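Methyltransferase domain-containing protein (Deinococcus radiodurans, PDB 3M33) is of unknown function but probably acts as a methyltransferase. Local coordinates at residues Tyr21-Trp25 with Met181-Phe185; Ala173-Trp179 with Ala190-Trp195. All coordinates share one frame; numbering follows the deposited sequence.

Contact 1. Residues Tyr21-Trp25 with Met181-Phe185; sequences YRHPW and MRGEF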
ATOM      1  N   TYR A  21       4.075   3.486   4.947  1.00 47.01           N
ATOM      2  CA  TYR A  21       2.842   3.223   4.196  1.00 47.46           C
ATOM      3  C   TYR A  21       1.575   3.396   5.047  1.00 49.85           C
ATOM      4  O   TYR A  21       0.499   2.903   4.683  1.00 42.52           O
ATOM      5  CB  TYR A  21       2.895   1.831   3.532  1.00 44.04           C
ATOM      6  CG  TYR A  21       4.076   1.719   2.586  1.00 45.85           C
ATOM      7  CD1 TYR A  21       4.025   2.285   1.315  1.00 40.87           C
ATOM      8  CD2 TYR A  21       5.265   1.108   2.987  1.00 46.93           C
ATOM      9  CE1 TYR A  21       5.115   2.225   0.454  1.00 47.00           C
ATOM     10  CE2 TYR A  21       6.363   1.045   2.129  1.00 46.74           C
ATOM     11  CZ  TYR A  21       6.273   1.603   0.867  1.00 41.88           C
ATOM     12  OH  TYR A  21       7.341   1.549   0.017  1.00 49.53           O
ATOM     13  N   ARG A  22       1.700   4.110   6.168  1.00 39.48           N
ATOM     14  CA  ARG A  22       0.541   4.408   7.015  1.00 45.97           C
ATOM     15  C   ARG A  22       0.385   5.912   7.266  1.00 49.67           C
ATOM     16  O   ARG A  22       1.287   6.700   6.990  1.00 48.47           O
ATOM     17  CB  ARG A  22       0.638   3.669   8.358  1.00 45.39           C
ATOM     18  CG  ARG A  22       0.759   2.149   8.250  1.00 55.74           C
ATOM     19  CD  ARG A  22       0.984   1.530   9.636  1.00 67.37           C
ATOM     20  NE  ARG A  22       1.532   0.169   9.602  1.00 68.02           N
ATOM     21  CZ  ARG A  22       2.737  -0.163  10.064  1.00 63.31           C
ATOM     22  NH1 ARG A  22       3.524   0.778  10.590  1.00 54.05           N
ATOM     23  NH2 ARG A  22       3.158  -1.434  10.001  1.00 49.24           N
ATOM     24  N   HIS A  23      -0.767   6.307   7.793  1.00 48.96           N
ATOM     25  CA  HIS A  23      -0.942   7.655   8.300  1.00 46.04           C
ATOM     26  C   HIS A  23      -0.275   7.736   9.679  1.00 51.00           C
ATOM     27  O   HIS A  23      -0.486   6.862  10.501  1.00 52.87           O
ATOM     28  CB  HIS A  23      -2.431   7.995   8.376  1.00 42.14           C
ATOM     29  CG  HIS A  23      -3.098   8.098   7.036  1.00 51.59           C
ATOM     30  ND1 HIS A  23      -4.461   7.953   6.866  1.00 47.09           N
ATOM     31  CD2 HIS A  23      -2.590   8.350   5.805  1.00 49.79           C
ATOM     32  CE1 HIS A  23      -4.764   8.122   5.590  1.00 46.15           C
ATOM     33  NE2 HIS A  23      -3.646   8.356   4.923  1.00 50.03           N
ATOM     34  N   PRO A  24       0.549   8.776   9.918  1.00 48.56           N
ATOM     35  CA  PRO A  24       1.442   8.933  11.087  1.00 49.62           C
ATOM     36  C   PRO A  24       0.761   9.395  12.376  1.00 51.73           C
ATOM     37  O   PRO A  24       1.348   9.282  13.449  1.00 54.21           O
ATOM     38  CB  PRO A  24       2.421  10.044  10.653  1.00 46.95           C
ATOM     39  CG  PRO A  24       2.175  10.278   9.214  1.00 52.31           C
ATOM     40  CD  PRO A  24       0.788   9.802   8.895  1.00 49.59           C
ATOM     41  N   TRP A  25      -0.444   9.937  12.266  1.00 49.94           N
ATOM     42  CA  TRP A  25      -1.133  10.486  13.423  1.00 48.87           C
ATOM     43  C   TRP A  25      -1.976   9.422  14.137  1.00 49.69           C
ATOM     44  O   TRP A  25      -2.333   8.410  13.547  1.00 49.73           O
ATOM     45  CB  TRP A  25      -2.000  11.667  12.988  1.00 45.00           C
ATOM     46  CG  TRP A  25      -3.109  11.319  12.007  1.00 39.38           C
ATOM     47  CD1 TRP A  25      -4.390  10.990  12.317  1.00 36.49           C
ATOM     48  CD2 TRP A  25      -3.028  11.298  10.567  1.00 45.71           C
ATOM     49  NE1 TRP A  25      -5.119  10.759  11.169  1.00 40.76           N
ATOM     50  CE2 TRP A  25      -4.302  10.932  10.081  1.00 36.02           C
ATOM     51  CE3 TRP A  25      -2.001  11.550   9.646  1.00 49.43           C
ATOM     52  CZ2 TRP A  25      -4.583  10.818   8.713  1.00 41.48           C
ATOM     53  CZ3 TRP A  25      -2.277  11.431   8.287  1.00 47.74           C
ATOM     54  CH2 TRP A  25      -3.558  11.068   7.833  1.00 48.92           C
HETATM   55  N   MSE A 181      -0.637  17.070  12.904  1.00 46.01           N
HETATM   56  CA  MSE A 181       0.207  16.116  12.206  1.00 49.79           C
HETATM   57  C   MSE A 181      -0.457  15.625  10.918  1.00 44.36           C
HETATM   58  O   MSE A 181       0.202  15.482   9.896  1.00 44.78           O
HETATM   59  CB  MSE A 181       0.553  14.942  13.117  1.00 54.68           C
HETATM   60  CG  MSE A 181       1.619  14.030  12.551  1.00 64.75           C
HETATM   61 SE   MSE A 181       2.030  12.595  13.787  0.61 66.47          SE
HETATM   62  CE  MSE A 181       2.127  13.644  15.442  1.00 60.05           C
ATOM     63  N   ARG A 182      -1.765  15.380  10.963  1.00 40.60           N
ATOM     64  CA  ARG A 182      -2.500  15.043   9.745  1.00 43.62           C
ATOM     65  C   ARG A 182      -2.424  16.171   8.720  1.00 43.46           C
ATOM     66  O   ARG A 182      -2.220  15.928   7.529  1.00 49.72           O
ATOM     67  CB  ARG A 182      -3.965  14.733  10.049  1.00 41.56           C
ATOM     68  CG  ARG A 182      -4.815  14.583   8.791  1.00 40.13           C
ATOM     69  CD  ARG A 182      -6.248  14.178   9.127  1.00 42.49           C
ATOM     70  NE  ARG A 182      -7.050  13.970   7.923  1.00 41.42           N
ATOM     71  CZ  ARG A 182      -7.660  14.947   7.258  1.00 44.16           C
ATOM     72  NH1 ARG A 182      -7.555  16.206   7.669  1.00 48.02           N
ATOM     73  NH2 ARG A 182      -8.378  14.672   6.181  1.00 44.15           N
ATOM     74  N   GLY A 183      -2.578  17.406   9.196  1.00 40.74           N
ATOM     75  CA  GLY A 183      -2.499  18.585   8.354  1.00 41.14           C
ATOM     76  C   GLY A 183      -1.186  18.643   7.586  1.00 50.30           C
ATOM     77  O   GLY A 183      -1.153  18.980   6.397  1.00 53.20           O
ATOM     78  N   GLU A 184      -0.100  18.302   8.266  1.00 45.69           N
ATOM     79  CA  GLU A 184       1.221  18.314   7.640  1.00 46.57           C
ATOM     80  C   GLU A 184       1.334  17.218   6.596  1.00 49.90           C
ATOM     81  O   GLU A 184       1.812  17.462   5.493  1.00 49.99           O
ATOM     82  CB  GLU A 184       2.316  18.157   8.691  1.00 46.38           C
ATOM     83  CG  GLU A 184       2.299  19.291   9.702  1.00 65.69           C
ATOM     84  CD  GLU A 184       3.292  19.110  10.830  1.00 79.63           C
ATOM     85  OE1 GLU A 184       4.263  18.345  10.652  1.00 87.51           O
ATOM     86  OE2 GLU A 184       3.098  19.746  11.892  1.00 83.91           O
ATOM     87  N   PHE A 185       0.893  16.011   6.948  1.00 48.60           N
ATOM     88  CA  PHE A 185       0.933  14.873   6.025  1.00 47.54           C
ATOM     89  C   PHE A 185       0.097  15.159   4.780  1.00 47.29           C
ATOM     90  O   PHE A 185       0.413  14.710   3.684  1.00 53.94           O
ATOM     91  CB  PHE A 185       0.415  13.606   6.719  1.00 49.82           C
ATOM     92  CG  PHE A 185       0.277  12.422   5.801  1.00 49.43           C
ATOM     93  CD1 PHE A 185       1.275  11.459   5.739  1.00 42.19           C
ATOM     94  CD2 PHE A 185      -0.854  12.279   4.998  1.00 46.68           C
ATOM     95  CE1 PHE A 185       1.161  10.366   4.893  1.00 44.69           C
ATOM     96  CE2 PHE A 185      -0.989  11.190   4.143  1.00 48.52           C
ATOM     97  CZ  PHE A 185       0.023  10.226   4.089  1.00 50.48           C
TER

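Contact 2. Residues Ala173-Trp179 with Ala190-Trp195; sequences APTWEDW and ARRADW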
ATOM      1  N   ALA A 173      -9.230  12.258  14.842  1.00 41.44           N
ATOM      2  CA  ALA A 173      -7.914  12.538  15.412  1.00 40.49           C
ATOM      3  C   ALA A 173      -8.163  12.991  16.852  1.00 45.97           C
ATOM      4  O   ALA A 173      -8.831  14.007  17.081  1.00 45.27           O
ATOM      5  CB  ALA A 173      -7.216  13.614  14.627  1.00 41.26           C
ATOM      6  N   PRO A 174      -7.646  12.229  17.830  1.00 42.60           N
ATOM      7  CA  PRO A 174      -8.082  12.432  19.224  1.00 50.76           C
ATOM      8  C   PRO A 174      -7.602  13.744  19.835  1.00 50.46           C
ATOM      9  O   PRO A 174      -8.246  14.231  20.754  1.00 52.27           O
ATOM     10  CB  PRO A 174      -7.475  11.236  19.984  1.00 43.14           C
ATOM     11  CG  PRO A 174      -7.072  10.248  18.913  1.00 47.42           C
ATOM     12  CD  PRO A 174      -6.752  11.072  17.684  1.00 41.05           C
ATOM     13  N   THR A 175      -6.508  14.312  19.339  1.00 49.30           N
ATOM     14  CA  THR A 175      -5.998  15.560  19.909  1.00 50.57           C
ATOM     15  C   THR A 175      -5.540  16.566  18.859  1.00 54.65           C
ATOM     16  O   THR A 175      -5.295  16.214  17.694  1.00 48.70           O
ATOM     17  CB  THR A 175      -4.809  15.307  20.840  1.00 54.78           C
ATOM     18  OG1 THR A 175      -3.686  14.912  20.052  1.00 53.24           O
ATOM     19  CG2 THR A 175      -5.136  14.202  21.851  1.00 59.55           C
ATOM     20  N   TRP A 176      -5.424  17.821  19.291  1.00 48.32           N
ATOM     21  CA  TRP A 176      -4.946  18.902  18.444  1.00 49.26           C
ATOM     22  C   TRP A 176      -3.623  18.536  17.784  1.00 49.96           C
ATOM     23  O   TRP A 176      -3.429  18.767  16.588  1.00 55.95           O
ATOM     24  CB  TRP A 176      -4.793  20.196  19.267  1.00 50.06           C
ATOM     25  CG  TRP A 176      -3.948  21.249  18.603  1.00 56.04           C
ATOM     26  CD1 TRP A 176      -2.753  21.738  19.047  1.00 67.02           C
ATOM     27  CD2 TRP A 176      -4.233  21.946  17.378  1.00 53.45           C
ATOM     28  NE1 TRP A 176      -2.280  22.697  18.180  1.00 66.29           N
ATOM     29  CE2 TRP A 176      -3.172  22.843  17.150  1.00 63.46           C
ATOM     30  CE3 TRP A 176      -5.283  21.901  16.458  1.00 49.70           C
ATOM     31  CZ2 TRP A 176      -3.129  23.679  16.033  1.00 65.21           C
ATOM     32  CZ3 TRP A 176      -5.242  22.734  15.354  1.00 50.20           C
ATOM     33  CH2 TRP A 176      -4.172  23.608  15.149  1.00 58.81           C
ATOM     34  N   GLU A 177      -2.712  17.955  18.559  1.00 51.23           N
ATOM     35  CA  GLU A 177      -1.419  17.546  18.010  1.00 49.79           C
ATOM     36  C   GLU A 177      -1.607  16.567  16.854  1.00 53.26           C
ATOM     37  O   GLU A 177      -0.928  16.653  15.821  1.00 51.22           O
ATOM     38  CB  GLU A 177      -0.545  16.906  19.090  1.00 53.90           C
ATOM     39  CG  GLU A 177      -0.004  17.890  20.108  1.00 68.08           C
ATOM     40  CD  GLU A 177      -1.092  18.471  20.990  1.00 73.04           C
ATOM     41  OE1 GLU A 177      -2.029  17.729  21.366  1.00 70.65           O
ATOM     42  OE2 GLU A 177      -1.005  19.673  21.306  1.00 77.78           O
ATOM     43  N   ASP A 178      -2.530  15.628  17.036  1.00 43.86           N
ATOM     44  CA  ASP A 178      -2.812  14.650  15.997  1.00 47.08           C
ATOM     45  C   ASP A 178      -3.437  15.315  14.768  1.00 47.03           C
ATOM     46  O   ASP A 178      -3.102  14.977  13.631  1.00 42.03           O
ATOM     47  CB  ASP A 178      -3.727  13.557  16.543  1.00 48.59           C
ATOM     48  CG  ASP A 178      -3.028  12.681  17.557  1.00 53.55           C
ATOM     49  OD1 ASP A 178      -1.979  12.100  17.202  1.00 50.51           O
ATOM     50  OD2 ASP A 178      -3.525  12.578  18.699  1.00 49.88           O
ATOM     51  N   TRP A 179      -4.337  16.269  15.001  1.00 40.31           N
ATOM     52  CA  TRP A 179      -4.954  17.000  13.903  1.00 39.96           C
ATOM     53  C   TRP A 179      -3.908  17.745  13.096  1.00 46.31           C
ATOM     54  O   TRP A 179      -3.959  17.751  11.863  1.00 46.42           O
ATOM     55  CB  TRP A 179      -6.010  17.977  14.416  1.00 39.90           C
ATOM     56  CG  TRP A 179      -6.801  18.607  13.309  1.00 43.13           C
ATOM     57  CD1 TRP A 179      -6.893  19.937  13.024  1.00 50.66           C
ATOM     58  CD2 TRP A 179      -7.596  17.929  12.328  1.00 42.06           C
ATOM     59  NE1 TRP A 179      -7.708  20.130  11.937  1.00 52.97           N
ATOM     60  CE2 TRP A 179      -8.151  18.915  11.490  1.00 46.48           C
ATOM     61  CE3 TRP A 179      -7.901  16.582  12.084  1.00 42.20           C
ATOM     62  CZ2 TRP A 179      -8.995  18.601  10.423  1.00 53.52           C
ATOM     63  CZ3 TRP A 179      -8.738  16.272  11.025  1.00 44.23           C
ATOM     64  CH2 TRP A 179      -9.279  17.275  10.209  1.00 44.37           C
ATOM     65  N   ALA A 190      -3.250  22.729   9.541  1.00 53.19           N
ATOM     66  CA  ALA A 190      -4.328  22.686  10.519  1.00 49.95           C
ATOM     67  C   ALA A 190      -4.447  24.039  11.223  1.00 62.35           C
ATOM     68  O   ALA A 190      -3.440  24.672  11.542  1.00 63.51           O
ATOM     69  CB  ALA A 190      -4.071  21.608  11.521  1.00 47.12           C
ATOM     70  N   ARG A 191      -5.675  24.473  11.476  1.00 66.51           N
ATOM     71  CA  ARG A 191      -5.883  25.742  12.155  1.00 79.59           C
ATOM     72  C   ARG A 191      -6.679  25.570  13.440  1.00 74.10           C
ATOM     73  O   ARG A 191      -7.738  24.946  13.448  1.00 73.76           O
ATOM     74  CB  ARG A 191      -6.563  26.743  11.222  1.00 93.48           C
ATOM     75  CG  ARG A 191      -7.390  26.100  10.126  1.00100.89           C
ATOM     76  CD  ARG A 191      -7.117  26.783   8.798  1.00109.70           C
ATOM     77  NE  ARG A 191      -8.336  27.299   8.188  1.00117.75           N
ATOM     78  CZ  ARG A 191      -8.361  28.030   7.078  1.00122.86           C
ATOM     79  NH1 ARG A 191      -7.229  28.335   6.458  1.00122.44           N
ATOM     80  NH2 ARG A 191      -9.518  28.459   6.591  1.00125.00           N
ATOM     81  N   ARG A 192      -6.154  26.130  14.525  1.00 77.41           N
ATOM     82  CA  ARG A 192      -6.785  26.023  15.835  1.00 82.18           C
ATOM     83  C   ARG A 192      -8.267  26.406  15.804  1.00 81.51           C
ATOM     84  O   ARG A 192      -9.069  25.860  16.559  1.00 81.60           O
ATOM     85  CB  ARG A 192      -6.021  26.858  16.869  1.00 83.49           C
ATOM     86  CG  ARG A 192      -6.607  26.788  18.268  1.00 88.33           C
ATOM     87  CD  ARG A 192      -6.877  25.349  18.697  1.00 91.96           C
ATOM     88  NE  ARG A 192      -5.775  24.747  19.449  1.00 91.53           N
ATOM     89  CZ  ARG A 192      -5.919  24.161  20.635  1.00 87.40           C
ATOM     90  NH1 ARG A 192      -4.870  23.630  21.253  1.00 83.82           N
ATOM     91  NH2 ARG A 192      -7.115  24.102  21.206  1.00 86.53           N
ATOM     92  N   ALA A 193      -8.627  27.324  14.915  1.00 82.27           N
ATOM     93  CA  ALA A 193     -10.015  27.747  14.764  1.00 83.67           C
ATOM     94  C   ALA A 193     -10.936  26.573  14.473  1.00 82.73           C
ATOM     95  O   ALA A 193     -11.950  26.393  15.141  1.00 91.27           O
ATOM     96  CB  ALA A 193     -10.134  28.785  13.667  1.00 88.31           C
ATOM     97  N   ASP A 194     -10.589  25.782  13.465  1.00 79.75           N
ATOM     98  CA  ASP A 194     -11.391  24.616  13.100  1.00 78.54           C
ATOM     99  C   ASP A 194     -11.470  23.604  14.242  1.00 70.34           C
ATOM    100  O   ASP A 194     -12.510  22.979  14.461  1.00 70.99           O
ATOM    101  CB  ASP A 194     -10.826  23.939  11.846  1.00 82.44           C
ATOM    102  CG  ASP A 194     -10.855  24.841  10.632  1.00 88.64           C
ATOM    103  OD1 ASP A 194     -11.337  25.988  10.752  1.00 92.44           O
ATOM    104  OD2 ASP A 194     -10.392  24.403   9.557  1.00 88.87           O
ATOM    105  N   TRP A 195     -10.362  23.433  14.958  1.00 65.81           N
ATOM    106  CA  TRP A 195     -10.338  22.527  16.094  1.00 61.15           C
ATOM    107  C   TRP A 195     -11.269  23.063  17.171  1.00 66.92           C
ATOM    108  O   TRP A 195     -12.187  22.362  17.610  1.00 69.82           O
ATOM    109  CB  TRP A 195      -8.920  22.366  16.654  1.00 59.06           C
ATOM    110  CG  TRP A 195      -8.890  21.555  17.911  1.00 64.07           C
ATOM    111  CD1 TRP A 195      -8.974  22.029  19.183  1.00 70.36           C
ATOM    112  CD2 TRP A 195      -8.799  20.121  18.022  1.00 64.87           C
ATOM    113  NE1 TRP A 195      -8.932  20.989  20.081  1.00 72.73           N
ATOM    114  CE2 TRP A 195      -8.826  19.808  19.395  1.00 68.03           C
ATOM    115  CE3 TRP A 195      -8.688  19.078  17.097  1.00 58.69           C
ATOM    116  CZ2 TRP A 195      -8.749  18.495  19.867  1.00 63.16           C
ATOM    117  CZ3 TRP A 195      -8.613  17.775  17.568  1.00 54.15           C
ATOM    118  CH2 TRP A 195      -8.648  17.496  18.941  1.00 56.37           C
TER
HETATM  119  O   HOH W   1      -7.997  22.658  10.217  1.00 50.95           O

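Contact 1. Residues Tyr21-Trp25 with Met181-Phe185
The indole of W25 lies between two neighbours, with R182 of helix 176-186 over one face and CB of H23 from its own loop against the opposite face, toward the rim. R182 supplies the main bump: its CB sits 3.7 Å from the centroid of the W25 six-membered ring, 16° off the normal, a CH-pi contact. With CG anti to the backbone N (chi1 171°) and an extended chain, R182 runs on over the indole, its CG above CZ2 and its CD at the rim near CZ2 and CE2. The guanidinium is turned almost perpendicular to the ring, with CZ2 of W25 at its edge; the aliphatic stem does the covering.

F185, one helical turn on, fills the hollow beside W25. CZ3 of W25 comes within 3.7 Å of CD2 of F185, the indole edge directed at the phenyl face in an offset edge-to-face pair. H23 presents its own edge to the same phenyl, its CD2 3.6 Å from CZ of F185, completing an aromatic cluster. P24 fits against F185 through CD, while SE of selenomethionine M181, on a chain extended through chi1 and chi2, rests 3.4 Å from O of P24.

Were W25 an alanine, the stem of R182 would probably lose its flat support, a gap would open toward H23, and F185 would lose one of its two ring-edge partners. No hydrogen bond crosses this contact: W25 NE1 and H23 ND1 bond instead to Y206 and E208 of strand 204-216, implying that dispersion joins loop to helix while polar bonds fix the rings to the sheet.

Contact 2. Residues Ala173-Trp179 with Ala190-Trp195
W176 and W195 meet at a steep angle, their planes 66° apart, with the six-membered edge of W176 directed at the five-membered face of W195 in an offset edge-to-face pair. CB of W176 stands over that same pyrrole ring, 4.2 Å from its centroid, as a CH-pi contact. A chi1 of 174° swings the W195 indole out beneath the first turn of helix 176-186, where CZ2 of W195 lies 3.4 Å from N of W176. The carbonyl oxygens of A173 and P174 lie at its rim, in the ring plane.

Two short helices joined by a brief loop form a helical excursion between the antiparallel strands 160-173 and 204-216; the start of helix 192-198 packs against the start of helix 176-186. T175 is the N-cap of the latter, its OG1 donating to OD2 of D178 at 2.7 Å.

Bent at chi2 and chi3, R192 brings its guanidinium over W176, tilted about 40° from the indole plane, with CZ 4.2 Å from the centroid of the five-membered ring in a cation-pi contact; D196 is its salt-bridge partner. CB of A190 touches CD1 of W179 at 3.6 Å, and a water accepts from W179 NE1 and R191 N while donating to OD2 of D194.

Overall arrangement
From the N terminus, the chain leaves helix 9-18 and enters the loop that supplies residues 21-25, ahead of the short edge strand 28-29. Contact 1 closes only after the chain has passed through most of the domain, where helix 176-186 follows strand 160-173. Contact 2 begins at the end of that strand and closes a short loop at 190-195, the start of helix 192-198, which leads on to strand 204-216. The two contacts cross along the chain, share helix 176-186 and touch where CB of W25 lies 3.5 Å from O of D178. Together they join the N-terminal loop to the helical excursion between two antiparallel strands.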